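Local coordinates for protein 1,4-dihydroxy-2-naphthoyl-CoA hydrolase (Synechocystis sp., PDB 4K00) that hydrolyses 1,4-dihydroxy-2-naphthoyl-CoA to 1,4-dihydroxy-2-naphthoate and CoA, a step in the biosynthesis of phylloquinone (vitamin K1), at residues 7-12 against 33-38; 61-66 against 111-116; 68-73 against 105-110; 80-85 against 92-97. All coordinates share one frame; numbering follows the deposited sequence. Where two conformers were deposited one is given.

Contact 1 of 4, residues 7-12 against 33-38; sequences FTYERQ and CHEAYE
Arg11 and Tyr9, two residues apart on strand 7-12, converge on the carboxylate of Glu35 in helix 33-38. Arginine takes the acid side-on: NE donates to Glu35 OE1 at 2.7 Å through the syn lone pair, nearly straight at 174°, while Arg11 NH2 gives Glu35 OE2 a longer bond of 3.2 Å. Guanidinium and carboxylate lie almost in one plane, 13° apart, which suits the two-point salt bridge. Glu35 OE1 takes a second donor, Tyr9 OH, at 2.6 Å on its anti side. Glu35 OE2 is also met by Gln31 NE2, one turn earlier in the helix, so both carboxylate oxygens of this buried acid are well supplied, and the concentration of donors would be expected to favour its charged form. The third guanidinium nitrogen, Arg11 NH1, bonds to Gln12 O at 2.7 Å and makes a salt bridge with Asp17. In the hot-dog fold this long helix is the sausage and the antiparallel sheet the bun; here an edge strand of the bun meets it. With Tyr9 CG anti to its backbone nitrogen (chi1 172°), the phenol is carried across the helix, one face against the backbone of Glu35 and Ala36, and Tyr9 CB touches Ala36 CB at 3.6 Å. Further along, Phe7 CD2 lies 3.8 Å from Ala36 O. Tyr14 of the second subunit packs on Glu35 and makes a weak hydrogen bond to Tyr9 OH.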
loop_
_atom_site.group_PDB
_atom_site.type_symbol
_atom_site.label_atom_id
_atom_site.label_comp_id
_atom_site.label_asym_id
_atom_site.label_seq_id
_atom_site.Cartn_x
_atom_site.Cartn_y
_atom_site.Cartn_z
ATOM N N PHE A 7 -0.592 4.652 24.546
ATOM C CA PHE A 7 0.034 5.561 23.619
ATOM C C PHE A 7 -1.017 6.322 22.821
ATOM O O PHE A 7 -2.063 5.780 22.489
ATOM C CB PHE A 7 0.903 4.771 22.652
ATOM C CG PHE A 7 1.890 5.608 21.925
ATOM C CD1 PHE A 7 2.951 6.177 22.605
ATOM C CD2 PHE A 7 1.761 5.838 20.561
ATOM C CE1 PHE A 7 3.872 6.962 21.937
ATOM C CE2 PHE A 7 2.679 6.621 19.893
ATOM C CZ PHE A 7 3.735 7.179 20.581
ATOM N N THR A 8 -0.735 7.582 22.513
ATOM C CA THR A 8 -1.547 8.320 21.550
ATOM C C THR A 8 -0.722 8.687 20.331
ATOM O O THR A 8 0.274 9.387 20.444
ATOM C CB THR A 8 -2.102 9.626 22.159
ATOM O OG1 THR A 8 -2.841 9.309 23.341
ATOM C CG2 THR A 8 -3.018 10.329 21.158
ATOM N N TYR A 9 -1.163 8.204 19.180
ATOM C CA TYR A 9 -0.466 8.400 17.919
ATOM C C TYR A 9 -1.262 9.345 17.043
ATOM O O TYR A 9 -2.445 9.113 16.755
ATOM C CB TYR A 9 -0.306 7.057 17.227
ATOM C CG TYR A 9 0.239 7.103 15.820
ATOM C CD1 TYR A 9 1.525 7.577 15.564
ATOM C CD2 TYR A 9 -0.513 6.630 14.755
ATOM C CE1 TYR A 9 2.035 7.598 14.277
ATOM C CE2 TYR A 9 -0.004 6.630 13.468
ATOM C CZ TYR A 9 1.259 7.129 13.231
ATOM O OH TYR A 9 1.755 7.124 11.952
ATOM N N GLU A 10 -0.617 10.433 16.644
ATOM C CA GLU A 10 -1.254 11.413 15.793
ATOM C C GLU A 10 -0.966 11.097 14.318
ATOM O O GLU A 10 0.175 10.834 13.933
ATOM C CB GLU A 10 -0.746 12.790 16.181
ATOM C CG GLU A 10 -1.283 13.927 15.354
ATOM C CD GLU A 10 -0.773 15.256 15.877
ATOM O OE1 GLU A 10 -0.291 15.287 17.033
ATOM O OE2 GLU A 10 -0.842 16.252 15.130
ATOM N N ARG A 11 -2.006 11.115 13.500
ATOM C CA ARG A 11 -1.886 10.661 12.110
ATOM C C ARG A 11 -2.724 11.547 11.194
ATOM O O ARG A 11 -3.947 11.621 11.324
ATOM C CB ARG A 11 -2.320 9.198 11.986
ATOM C CG ARG A 11 -2.319 8.645 10.568
ATOM C CD ARG A 11 -0.929 8.624 9.939
ATOM N NE ARG A 11 -0.785 7.445 9.091
ATOM C CZ ARG A 11 -1.333 7.311 7.885
ATOM N NH1 ARG A 11 -2.038 8.302 7.339
ATOM N NH2 ARG A 11 -1.160 6.179 7.207
ATOM N N GLN A 12 -2.039 12.219 10.276
ATOM C CA GLN A 12 -2.666 12.897 9.148
ATOM C C GLN A 12 -3.120 11.918 8.073
ATOM O O GLN A 12 -2.398 10.976 7.733
ATOM C CB GLN A 12 -1.668 13.897 8.556
ATOM C CG GLN A 12 -2.172 14.623 7.325
ATOM C CD GLN A 12 -3.074 15.781 7.685
ATOM O OE1 GLN A 12 -4.211 15.861 7.223
ATOM N NE2 GLN A 12 -2.578 16.678 8.529
ATOM N N CYS A 33 -3.310 1.721 12.775
ATOM C CA CYS A 33 -3.197 0.994 14.052
ATOM C C CYS A 33 -1.811 0.385 14.230
ATOM O O CYS A 33 -1.184 0.553 15.269
ATOM C CB CYS A 33 -4.264 -0.096 14.146
ATOM S SG CYS A 33 -5.931 0.549 14.384
ATOM N N HIS A 34 -1.318 -0.308 13.212
ATOM C CA HIS A 34 0.004 -0.908 13.298
ATOM C C HIS A 34 1.076 0.171 13.470
ATOM O O HIS A 34 2.023 -0.010 14.229
ATOM C CB HIS A 34 0.285 -1.815 12.085
ATOM C CG HIS A 34 1.375 -2.817 12.320
ATOM N ND1 HIS A 34 2.709 -2.483 12.283
ATOM C CD2 HIS A 34 1.328 -4.136 12.628
ATOM C CE1 HIS A 34 3.440 -3.556 12.543
ATOM N NE2 HIS A 34 2.626 -4.573 12.750
ATOM N N GLU A 35 0.910 1.303 12.787
ATOM C CA GLU A 35 1.812 2.447 12.968
ATOM C C GLU A 35 1.828 2.953 14.415
ATOM O O GLU A 35 2.888 3.284 14.949
ATOM C CB GLU A 35 1.431 3.594 12.040
ATOM C CG GLU A 35 1.608 3.278 10.563
ATOM C CD GLU A 35 1.041 4.359 9.659
ATOM O OE1 GLU A 35 0.778 5.494 10.135
ATOM O OE2 GLU A 35 0.849 4.074 8.458
ATOM N N ALA A 36 0.657 3.018 15.038
ATOM C CA ALA A 36 0.566 3.439 16.441
ATOM C C ALA A 36 1.351 2.489 17.315
ATOM O O ALA A 36 2.107 2.904 18.197
ATOM C CB ALA A 36 -0.892 3.471 16.888
ATOM N N TYR A 37 1.169 1.200 17.049
ATOM C CA TYR A 37 1.924 0.148 17.707
ATOM C C TYR A 37 3.427 0.383 17.505
ATOM O O TYR A 37 4.194 0.379 18.464
ATOM C CB TYR A 37 1.454 -1.212 17.192
ATOM C CG TYR A 37 2.389 -2.387 17.412
ATOM C CD1 TYR A 37 2.782 -2.771 18.684
ATOM C CD2 TYR A 37 2.866 -3.123 16.330
ATOM C CE1 TYR A 37 3.639 -3.848 18.870
ATOM C CE2 TYR A 37 3.707 -4.204 16.506
ATOM C CZ TYR A 37 4.091 -4.567 17.779
ATOM O OH TYR A 37 4.945 -5.640 17.948
ATOM N N GLU A 38 3.832 0.639 16.266
ATOM C CA GLU A 38 5.233 0.876 15.962
ATOM C C GLU A 38 5.773 2.137 16.610
ATOM O O GLU A 38 6.932 2.170 17.015
ATOM C CB GLU A 38 5.476 0.905 14.449
ATOM C CG GLU A 38 5.369 -0.474 13.808
ATOM C CD GLU A 38 5.476 -0.411 12.300
ATOM O OE1 GLU A 38 4.417 -0.367 11.646
ATOM O OE2 GLU A 38 6.618 -0.420 11.794
#

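Contact 2 of 4, residues 61-66 against 111-116; sequences LVHASI and QTHHVC
From Leu61 opposite His114 to Ser65 opposite Gln111, strands 61-66 and 111-115 run antiparallel, and the register slips by one at a classic beta bulge where Val62 and His63 both face His113. There Val62 N donates to His113 O (2.8 Å) and His113 N to His63 O (2.9 Å); beyond it, Ser65 and Gln111 bond through both backbone pairs. The two imidazoles lie side by side, pointing the same way: His63 CD2 sits over the centre of the His113 ring, 3.7 Å above it, with the planes inclined at 48°. Were His113 an alanine, His63 CD2 would probably lose the ring it rests on, opening a gap beside it. His63 ND1 bonds to Asp67 of the third subunit, and a water joins His63 NE2, Ser65 OG and Gln111 OE1. On the other face Leu61 CG lies opposite its backbone nitrogen (chi1 -176°), which carries CD1 to 3.7 Å from Thr112 CB. At the bulge, Val62 CG1 presses on Val115 CG2 at a tight 3.4 Å. Thr112 OG1 pairs with both His114 NE2 and Tyr96 OH. Residues 63-66 also pair antiparallel with a strand of the third subunit, so the sheet continues into the neighbour, as in many hot-dog thioesterases.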
loop_
_atom_site.group_PDB
_atom_site.type_symbol
_atom_site.label_atom_id
_atom_site.label_comp_id
_atom_site.label_asym_id
_atom_site.label_seq_id
_atom_site.Cartn_x
_atom_site.Cartn_y
_atom_site.Cartn_z
ATOM N N LEU A 61 1.881 -10.962 13.988
ATOM C CA LEU A 61 0.527 -10.642 14.338
ATOM C C LEU A 61 -0.298 -11.880 13.988
ATOM O O LEU A 61 -0.188 -12.409 12.885
ATOM C CB LEU A 61 0.136 -9.372 13.568
ATOM C CG LEU A 61 -1.223 -8.731 13.808
ATOM C CD1 LEU A 61 -1.178 -7.249 13.495
ATOM C CD2 LEU A 61 -2.259 -9.428 12.941
ATOM N N VAL A 62 -1.069 -12.389 14.946
ATOM C CA VAL A 62 -1.842 -13.616 14.740
ATOM C C VAL A 62 -3.356 -13.391 14.633
ATOM O O VAL A 62 -4.105 -14.294 14.247
ATOM C CB VAL A 62 -1.575 -14.669 15.834
ATOM C CG1 VAL A 62 -0.110 -15.085 15.819
ATOM C CG2 VAL A 62 -1.998 -14.156 17.205
ATOM N N HIS A 63 -3.799 -12.194 14.979
ATOM C CA HIS A 63 -5.205 -11.835 14.874
ATOM C C HIS A 63 -5.313 -10.323 14.718
ATOM O O HIS A 63 -4.569 -9.557 15.332
ATOM C CB HIS A 63 -5.980 -12.305 16.122
ATOM C CG HIS A 63 -7.368 -11.743 16.229
ATOM N ND1 HIS A 63 -8.445 -12.288 15.562
ATOM C CD2 HIS A 63 -7.854 -10.691 16.934
ATOM C CE1 HIS A 63 -9.534 -11.583 15.836
ATOM N NE2 HIS A 63 -9.204 -10.616 16.675
ATOM N N ALA A 64 -6.257 -9.905 13.889
ATOM C CA ALA A 64 -6.630 -8.506 13.788
ATOM C C ALA A 64 -8.130 -8.404 13.629
ATOM O O ALA A 64 -8.766 -9.277 13.009
ATOM C CB ALA A 64 -5.929 -7.845 12.610
ATOM N N SER A 65 -8.709 -7.355 14.203
ATOM C CA SER A 65 -10.094 -7.024 13.918
ATOM C C SER A 65 -10.300 -5.527 13.993
ATOM O O SER A 65 -9.550 -4.818 14.667
ATOM C CB SER A 65 -11.035 -7.728 14.898
ATOM O OG SER A 65 -10.935 -7.163 16.192
ATOM N N ILE A 66 -11.322 -5.057 13.291
ATOM C CA ILE A 66 -11.641 -3.633 13.261
ATOM C C ILE A 66 -13.108 -3.432 12.914
ATOM O O ILE A 66 -13.640 -4.122 12.050
ATOM C CB ILE A 66 -10.698 -2.872 12.300
ATOM C CG1 ILE A 66 -11.015 -1.373 12.262
ATOM C CG2 ILE A 66 -10.771 -3.436 10.877
ATOM C CD1 ILE A 66 -9.809 -0.548 11.852
ATOM N N GLN A 111 -8.473 -4.294 17.307
ATOM C CA GLN A 111 -7.573 -5.082 18.139
ATOM C C GLN A 111 -6.570 -5.791 17.246
ATOM O O GLN A 111 -6.908 -6.197 16.133
ATOM C CB GLN A 111 -8.344 -6.120 18.933
ATOM C CG GLN A 111 -9.201 -5.546 20.039
ATOM C CD GLN A 111 -9.708 -6.614 20.997
ATOM O OE1 GLN A 111 -9.726 -7.803 20.671
ATOM N NE2 GLN A 111 -10.137 -6.187 22.186
ATOM N N THR A 112 -5.326 -5.890 17.708
ATOM C CA THR A 112 -4.354 -6.807 17.114
ATOM C C THR A 112 -3.710 -7.656 18.216
ATOM O O THR A 112 -3.466 -7.165 19.306
ATOM C CB THR A 112 -3.266 -6.058 16.313
ATOM O OG1 THR A 112 -2.568 -5.129 17.155
ATOM C CG2 THR A 112 -3.869 -5.296 15.132
ATOM N N HIS A 113 -3.483 -8.936 17.935
ATOM C CA HIS A 113 -2.807 -9.842 18.856
ATOM C C HIS A 113 -1.504 -10.291 18.213
ATOM O O HIS A 113 -1.447 -10.559 16.994
ATOM C CB HIS A 113 -3.633 -11.102 19.138
ATOM C CG HIS A 113 -4.982 -10.851 19.735
ATOM N ND1 HIS A 113 -5.470 -9.590 20.009
ATOM C CD2 HIS A 113 -5.955 -11.716 20.107
ATOM C CE1 HIS A 113 -6.686 -9.690 20.521
ATOM N NE2 HIS A 113 -7.000 -10.968 20.596
ATOM N N HIS A 114 -0.482 -10.409 19.042
ATOM C CA HIS A 114 0.882 -10.641 18.598
ATOM C C HIS A 114 1.483 -11.717 19.482
ATOM O O HIS A 114 1.278 -11.728 20.709
ATOM C CB HIS A 114 1.723 -9.370 18.758
ATOM C CG HIS A 114 1.085 -8.136 18.200
ATOM N ND1 HIS A 114 1.604 -7.458 17.119
ATOM C CD2 HIS A 114 -0.012 -7.444 18.589
ATOM C CE1 HIS A 114 0.850 -6.402 16.865
ATOM N NE2 HIS A 114 -0.145 -6.378 17.734
ATOM N N VAL A 115 2.245 -12.620 18.879
ATOM C CA VAL A 115 2.868 -13.665 19.646
ATOM C C VAL A 115 4.346 -13.745 19.325
ATOM O O VAL A 115 4.782 -13.414 18.220
ATOM C CB VAL A 115 2.221 -15.032 19.396
ATOM C CG1 VAL A 115 0.725 -14.980 19.670
ATOM C CG2 VAL A 115 2.506 -15.500 17.980
ATOM N N CYS A 116 5.113 -14.171 20.314
ATOM C CA CYS A 116 6.523 -14.399 20.117
ATOM C C CYS A 116 6.750 -15.868 19.825
ATOM O O CYS A 116 6.298 -16.725 20.582
ATOM C CB CYS A 116 7.290 -13.980 21.359
ATOM S SG CYS A 116 9.070 -14.189 21.225
HETATM O O HOH W 1 -10.754 -8.929 18.269
#

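Contact 3 of 4, residues 68-73 against 105-110; sequences FFAPAH and QLLARA
Phe69 CG stands anti to the carbonyl carbon (chi1 -56°), and this rotation lays the phenyl ring along strand 106-110, where it spans Leu106 and Arg109. Leu106 CG takes the other course, anti to the backbone nitrogen (chi1 -177°), and brings CD2 to 3.6 Å from Phe69 CE2. At the far end of the ring, Phe69 CZ rests on the aliphatic stem of Arg109, 3.9 Å from CG; ring and guanidinium planes are well inclined, and the charged end goes on to a salt bridge with Asp67. One carbonyl carries the backbone join. Leu107 O accepts from Phe69 N at 2.7 Å and, less closely, from Ala70 N at 3.3 Å, both donors coming from the same face of its plane. Behind this lies a classic beta bulge, with Leu107 and Ala108 both facing Ile98 of the next strand in the hot-dog sheet. The last regular pair is Phe68 with Ala108; past it residues 69-73 leave the sheet as a loop. That loop still follows the Leu107 side chain, whose CD2 lies 3.6 Å from Pro71 O and whose CD1 meets Ala72 CB at 3.9 Å. Ala70 CB touches Gln105 NE2 at 3.6 Å, and a water donates to both Pro71 O and Gln105 OE1. Phe68 lies on the helix-facing side, against Phe26 of its own chain and Leu61 of the third subunit. The side chains of Pro71 and Asp19, the predicted active-site residue, are about 9 Å apart.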
loop_
_atom_site.group_PDB
_atom_site.type_symbol
_atom_site.label_atom_id
_atom_site.label_comp_id
_atom_site.label_asym_id
_atom_site.label_seq_id
_atom_site.Cartn_x
_atom_site.Cartn_y
_atom_site.Cartn_z
ATOM N N PHE A 68 -15.922 -0.272 11.900
ATOM C CA PHE A 68 -15.961 1.089 11.380
ATOM C C PHE A 68 -17.297 1.734 11.717
ATOM O O PHE A 68 -18.357 1.146 11.489
ATOM C CB PHE A 68 -15.722 1.084 9.868
ATOM C CG PHE A 68 -14.456 0.387 9.471
ATOM C CD1 PHE A 68 -13.245 1.059 9.480
ATOM C CD2 PHE A 68 -14.466 -0.960 9.128
ATOM C CE1 PHE A 68 -12.074 0.397 9.142
ATOM C CE2 PHE A 68 -13.297 -1.619 8.793
ATOM C CZ PHE A 68 -12.105 -0.939 8.786
ATOM N N PHE A 69 -17.229 2.939 12.286
ATOM C CA PHE A 69 -18.404 3.647 12.747
ATOM C C PHE A 69 -18.697 4.855 11.852
ATOM O O PHE A 69 -19.852 5.208 11.625
ATOM C CB PHE A 69 -18.204 4.090 14.204
ATOM C CG PHE A 69 -17.880 2.961 15.137
ATOM C CD1 PHE A 69 -18.699 1.847 15.203
ATOM C CD2 PHE A 69 -16.755 3.004 15.940
ATOM C CE1 PHE A 69 -18.403 0.799 16.051
ATOM C CE2 PHE A 69 -16.459 1.957 16.792
ATOM C CZ PHE A 69 -17.276 0.855 16.841
ATOM N N ALA A 70 -17.649 5.502 11.353
ATOM C CA ALA A 70 -17.813 6.723 10.574
ATOM C C ALA A 70 -16.568 6.961 9.723
ATOM O O ALA A 70 -15.472 6.549 10.107
ATOM C CB ALA A 70 -18.054 7.899 11.502
ATOM N N PRO A 71 -16.733 7.613 8.560
ATOM C CA PRO A 71 -15.626 7.763 7.607
ATOM C C PRO A 71 -14.704 8.918 7.951
ATOM O O PRO A 71 -15.072 9.794 8.739
ATOM C CB PRO A 71 -16.342 8.025 6.281
ATOM C CG PRO A 71 -17.608 8.722 6.684
ATOM C CD PRO A 71 -18.004 8.123 8.012
ATOM N N ALA A 72 -13.506 8.900 7.379
ATOM C CA ALA A 72 -12.629 10.058 7.375
ATOM C C ALA A 72 -12.246 10.425 5.947
ATOM O O ALA A 72 -12.460 9.650 5.018
ATOM C CB ALA A 72 -11.386 9.775 8.208
ATOM N N HIS A 73 -11.698 11.623 5.781
ATOM C CA HIS A 73 -11.377 12.161 4.466
ATOM C C HIS A 73 -9.939 12.660 4.436
ATOM O O HIS A 73 -9.317 12.874 5.479
ATOM C CB HIS A 73 -12.334 13.305 4.099
ATOM C CG HIS A 73 -13.776 12.920 4.134
ATOM N ND1 HIS A 73 -14.525 12.938 5.293
ATOM C CD2 HIS A 73 -14.617 12.521 3.150
ATOM C CE1 HIS A 73 -15.757 12.547 5.023
ATOM N NE2 HIS A 73 -15.840 12.287 3.732
ATOM N N GLN A 105 -14.869 12.693 17.467
ATOM C CA GLN A 105 -15.714 11.669 16.867
ATOM C C GLN A 105 -14.957 10.350 16.726
ATOM O O GLN A 105 -13.898 10.305 16.103
ATOM C CB GLN A 105 -16.199 12.114 15.491
ATOM C CG GLN A 105 -17.120 11.115 14.816
ATOM C CD GLN A 105 -17.482 11.522 13.403
ATOM O OE1 GLN A 105 -16.717 12.207 12.717
ATOM N NE2 GLN A 105 -18.648 11.097 12.957
ATOM N N LEU A 106 -15.524 9.285 17.290
ATOM C CA LEU A 106 -14.991 7.933 17.134
ATOM C C LEU A 106 -15.275 7.361 15.742
ATOM O O LEU A 106 -16.434 7.196 15.334
ATOM C CB LEU A 106 -15.592 7.009 18.196
ATOM C CG LEU A 106 -15.070 5.571 18.194
ATOM C CD1 LEU A 106 -13.631 5.517 18.688
ATOM C CD2 LEU A 106 -15.971 4.706 19.059
ATOM N N LEU A 107 -14.210 7.033 15.031
ATOM C CA LEU A 107 -14.321 6.516 13.667
ATOM C C LEU A 107 -14.283 4.980 13.616
ATOM O O LEU A 107 -14.965 4.362 12.795
ATOM C CB LEU A 107 -13.193 7.090 12.826
ATOM C CG LEU A 107 -13.105 8.611 12.811
ATOM C CD1 LEU A 107 -11.905 9.056 11.984
ATOM C CD2 LEU A 107 -14.396 9.201 12.276
ATOM N N ALA A 108 -13.468 4.381 14.476
ATOM C CA ALA A 108 -13.205 2.942 14.426
ATOM C C ALA A 108 -12.628 2.457 15.748
ATOM O O ALA A 108 -11.980 3.211 16.466
ATOM C CB ALA A 108 -12.246 2.603 13.286
ATOM N N ARG A 109 -12.872 1.186 16.059
ATOM C CA ARG A 109 -12.163 0.481 17.129
ATOM C C ARG A 109 -11.510 -0.763 16.520
ATOM O O ARG A 109 -12.011 -1.316 15.538
ATOM C CB ARG A 109 -13.131 0.056 18.242
ATOM C CG ARG A 109 -14.056 -1.089 17.838
ATOM C CD ARG A 109 -14.985 -1.538 18.956
ATOM N NE ARG A 109 -15.884 -2.587 18.486
ATOM C CZ ARG A 109 -16.786 -3.206 19.235
ATOM N NH1 ARG A 109 -16.936 -2.884 20.511
ATOM N NH2 ARG A 109 -17.547 -4.156 18.702
ATOM N N ALA A 110 -10.391 -1.194 17.091
ATOM C CA ALA A 110 -9.660 -2.337 16.544
ATOM C C ALA A 110 -8.882 -3.070 17.634
ATOM O O ALA A 110 -8.672 -2.543 18.739
ATOM C CB ALA A 110 -8.711 -1.884 15.436
HETATM O O HOH W 2 -15.117 12.022 10.204
#

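Contact 4 of 4, residues 80-85 against 92-97; sequences VNLTIT and FCCDYE
Thr85 and Cys93 pair at one end of this contact, Asn81 and Glu97 at the other, with Thr83 and Asp95 between. Thr85, Glu97 and Asp95 give up the most surface, chiefly to the backbone of the residue each is paired with. All three pairs are hydrogen-bonded ones: Cys93 N donates to Thr85 O at 2.8 Å, the other two pairs bond in the same way, and each has its return bond. Waters line this polar face. One lies 2.9 Å from Thr85 OG1 and near Asp95 OD2; another donates to Glu97 O and accepts from Asn81 ND2. Asp95 OD1 has its own partner in Gln111 NE2. These strands, 77-86 and 91-100, form an antiparallel hairpin in the hot-dog sheet, and their other face packs on helix 26-43. There Leu82 CD1 is wedged between Cys94 CB (3.5 Å) and Tyr96 CE2 (3.6 Å), with Val80 CG1 further along the same tyrosine. Phe92 CG sits between its backbone nitrogen and carbonyl carbon (chi1 65°), which puts CD1 beside Ile84 CG2, 3.7 Å away. A serine at Tyr96 would probably open a gap beside Leu82 and Val80 and leave Thr112 OG1 without its phenol partner. Trp40 of helix 26-43 packs on Leu82 and Ile84.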
loop_
_atom_site.group_PDB
_atom_site.type_symbol
_atom_site.label_atom_id
_atom_site.label_comp_id
_atom_site.label_asym_id
_atom_site.label_seq_id
_atom_site.Cartn_x
_atom_site.Cartn_y
_atom_site.Cartn_z
ATOM N N VAL A 80 -4.966 7.993 17.081
ATOM C CA VAL A 80 -5.100 6.568 17.361
ATOM C C VAL A 80 -4.649 6.310 18.779
ATOM O O VAL A 80 -3.466 6.466 19.100
ATOM C CB VAL A 80 -4.232 5.701 16.439
ATOM C CG1 VAL A 80 -4.527 4.223 16.702
ATOM C CG2 VAL A 80 -4.461 6.063 14.979
ATOM N N ASN A 81 -5.599 5.946 19.633
ATOM C CA ASN A 81 -5.301 5.686 21.021
ATOM C C ASN A 81 -5.170 4.210 21.260
ATOM O O ASN A 81 -6.058 3.441 20.924
ATOM C CB ASN A 81 -6.383 6.267 21.932
ATOM C CG ASN A 81 -6.129 7.722 22.251
ATOM O OD1 ASN A 81 -5.197 8.053 22.987
ATOM N ND2 ASN A 81 -6.933 8.596 21.684
ATOM N N LEU A 82 -4.044 3.841 21.851
ATOM C CA LEU A 82 -3.611 2.463 21.923
ATOM C C LEU A 82 -3.473 2.091 23.396
ATOM O O LEU A 82 -2.902 2.843 24.187
ATOM C CB LEU A 82 -2.271 2.292 21.190
ATOM C CG LEU A 82 -1.414 1.080 21.565
ATOM C CD1 LEU A 82 -2.057 -0.200 21.054
ATOM C CD2 LEU A 82 -0.007 1.226 20.996
ATOM N N THR A 83 -4.012 0.928 23.745
ATOM C CA THR A 83 -3.679 0.248 24.991
ATOM C C THR A 83 -3.101 -1.141 24.734
ATOM O O THR A 83 -3.623 -1.890 23.899
ATOM C CB THR A 83 -4.924 0.112 25.871
ATOM O OG1 THR A 83 -5.427 1.417 26.170
ATOM C CG2 THR A 83 -4.597 -0.610 27.157
ATOM N N ILE A 84 -2.008 -1.480 25.429
ATOM C CA ILE A 84 -1.374 -2.796 25.272
ATOM C C ILE A 84 -1.430 -3.596 26.563
ATOM O O ILE A 84 -1.157 -3.074 27.651
ATOM C CB ILE A 84 0.115 -2.710 24.852
ATOM C CG1 ILE A 84 0.337 -1.624 23.811
ATOM C CG2 ILE A 84 0.601 -4.055 24.328
ATOM C CD1 ILE A 84 0.756 -0.297 24.413
ATOM N N THR A 85 -1.766 -4.875 26.425
ATOM C CA THR A 85 -2.034 -5.781 27.540
ATOM C C THR A 85 -1.269 -7.078 27.246
ATOM O O THR A 85 -1.186 -7.499 26.091
ATOM C CB THR A 85 -3.548 -6.115 27.585
ATOM O OG1 THR A 85 -4.279 -4.953 27.994
ATOM C CG2 THR A 85 -3.844 -7.260 28.555
ATOM N N PHE A 92 0.669 -10.763 23.437
ATOM C CA PHE A 92 0.092 -9.509 23.883
ATOM C C PHE A 92 -0.981 -8.998 22.938
ATOM O O PHE A 92 -1.063 -9.413 21.765
ATOM C CB PHE A 92 1.161 -8.446 24.155
ATOM C CG PHE A 92 1.941 -8.002 22.945
ATOM C CD1 PHE A 92 1.506 -6.925 22.177
ATOM C CD2 PHE A 92 3.137 -8.612 22.606
ATOM C CE1 PHE A 92 2.229 -6.495 21.074
ATOM C CE2 PHE A 92 3.861 -8.190 21.501
ATOM C CZ PHE A 92 3.413 -7.114 20.745
ATOM N N CYS A 93 -1.786 -8.068 23.438
ATOM C CA CYS A 93 -2.973 -7.608 22.730
ATOM C C CYS A 93 -3.052 -6.091 22.732
ATOM O O CYS A 93 -3.074 -5.471 23.800
ATOM C CB CYS A 93 -4.227 -8.162 23.397
ATOM S SG CYS A 93 -4.258 -9.960 23.509
ATOM N N CYS A 94 -3.114 -5.511 21.536
ATOM C CA CYS A 94 -3.274 -4.074 21.362
ATOM C C CYS A 94 -4.735 -3.726 21.072
ATOM O O CYS A 94 -5.378 -4.360 20.234
ATOM C CB CYS A 94 -2.415 -3.600 20.194
ATOM S SG CYS A 94 -0.634 -3.812 20.420
ATOM N N ASP A 95 -5.244 -2.719 21.779
ATOM C CA ASP A 95 -6.611 -2.203 21.601
ATOM C C ASP A 95 -6.536 -0.774 21.142
ATOM O O ASP A 95 -5.818 0.028 21.738
ATOM C CB ASP A 95 -7.359 -2.204 22.928
ATOM C CG ASP A 95 -8.104 -3.475 23.170
ATOM O OD1 ASP A 95 -9.191 -3.642 22.574
ATOM O OD2 ASP A 95 -7.611 -4.291 23.972
ATOM N N TYR A 96 -7.268 -0.453 20.078
ATOM C CA TYR A 96 -7.135 0.851 19.432
ATOM C C TYR A 96 -8.490 1.514 19.346
ATOM O O TYR A 96 -9.489 0.857 19.064
ATOM C CB TYR A 96 -6.585 0.719 18.011
ATOM C CG TYR A 96 -5.359 -0.148 17.824
ATOM C CD1 TYR A 96 -5.463 -1.526 17.661
ATOM C CD2 TYR A 96 -4.096 0.422 17.757
ATOM C CE1 TYR A 96 -4.336 -2.312 17.463
ATOM C CE2 TYR A 96 -2.966 -0.351 17.546
ATOM C CZ TYR A 96 -3.090 -1.717 17.394
ATOM O OH TYR A 96 -1.967 -2.486 17.190
ATOM N N GLU A 97 -8.517 2.822 19.562
ATOM C CA GLU A 97 -9.631 3.649 19.103
ATOM C C GLU A 97 -9.105 4.737 18.195
ATOM O O GLU A 97 -8.107 5.380 18.525
ATOM C CB GLU A 97 -10.334 4.330 20.276
ATOM C CG GLU A 97 -10.958 3.391 21.282
ATOM C CD GLU A 97 -11.974 4.097 22.163
ATOM O OE1 GLU A 97 -11.712 5.245 22.571
ATOM O OE2 GLU A 97 -13.038 3.516 22.426
HETATM O O HOH W 3 -9.046 7.864 19.712
HETATM O O HOH W 4 -7.285 1.894 23.260
HETATM O O HOH W 5 -5.002 -4.073 25.371
#

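Contacts 1 and 4 lie near the middle of the chain, contact 3 furthest out. Contact 1 is the sole helix-to-strand join and the most buried, built on a carboxylate shared by charged and phenolic donors; the others rely mainly on backbone bonds, with apolar packing and water bridges. Contacts 2 and 3 divide strand 106-118 and share its partner strand 57-68, which continues into the loop of contact 3; both carry bulges and touch the third subunit. Contact 4 is a regular hairpin untouched by other chains. It lies between the rest: strand 77-86 borders the strand of contact 1, through Thr8 with Asn81, and strand 91-100 borders that of contacts 2 and 3, through Tyr96 with Thr112.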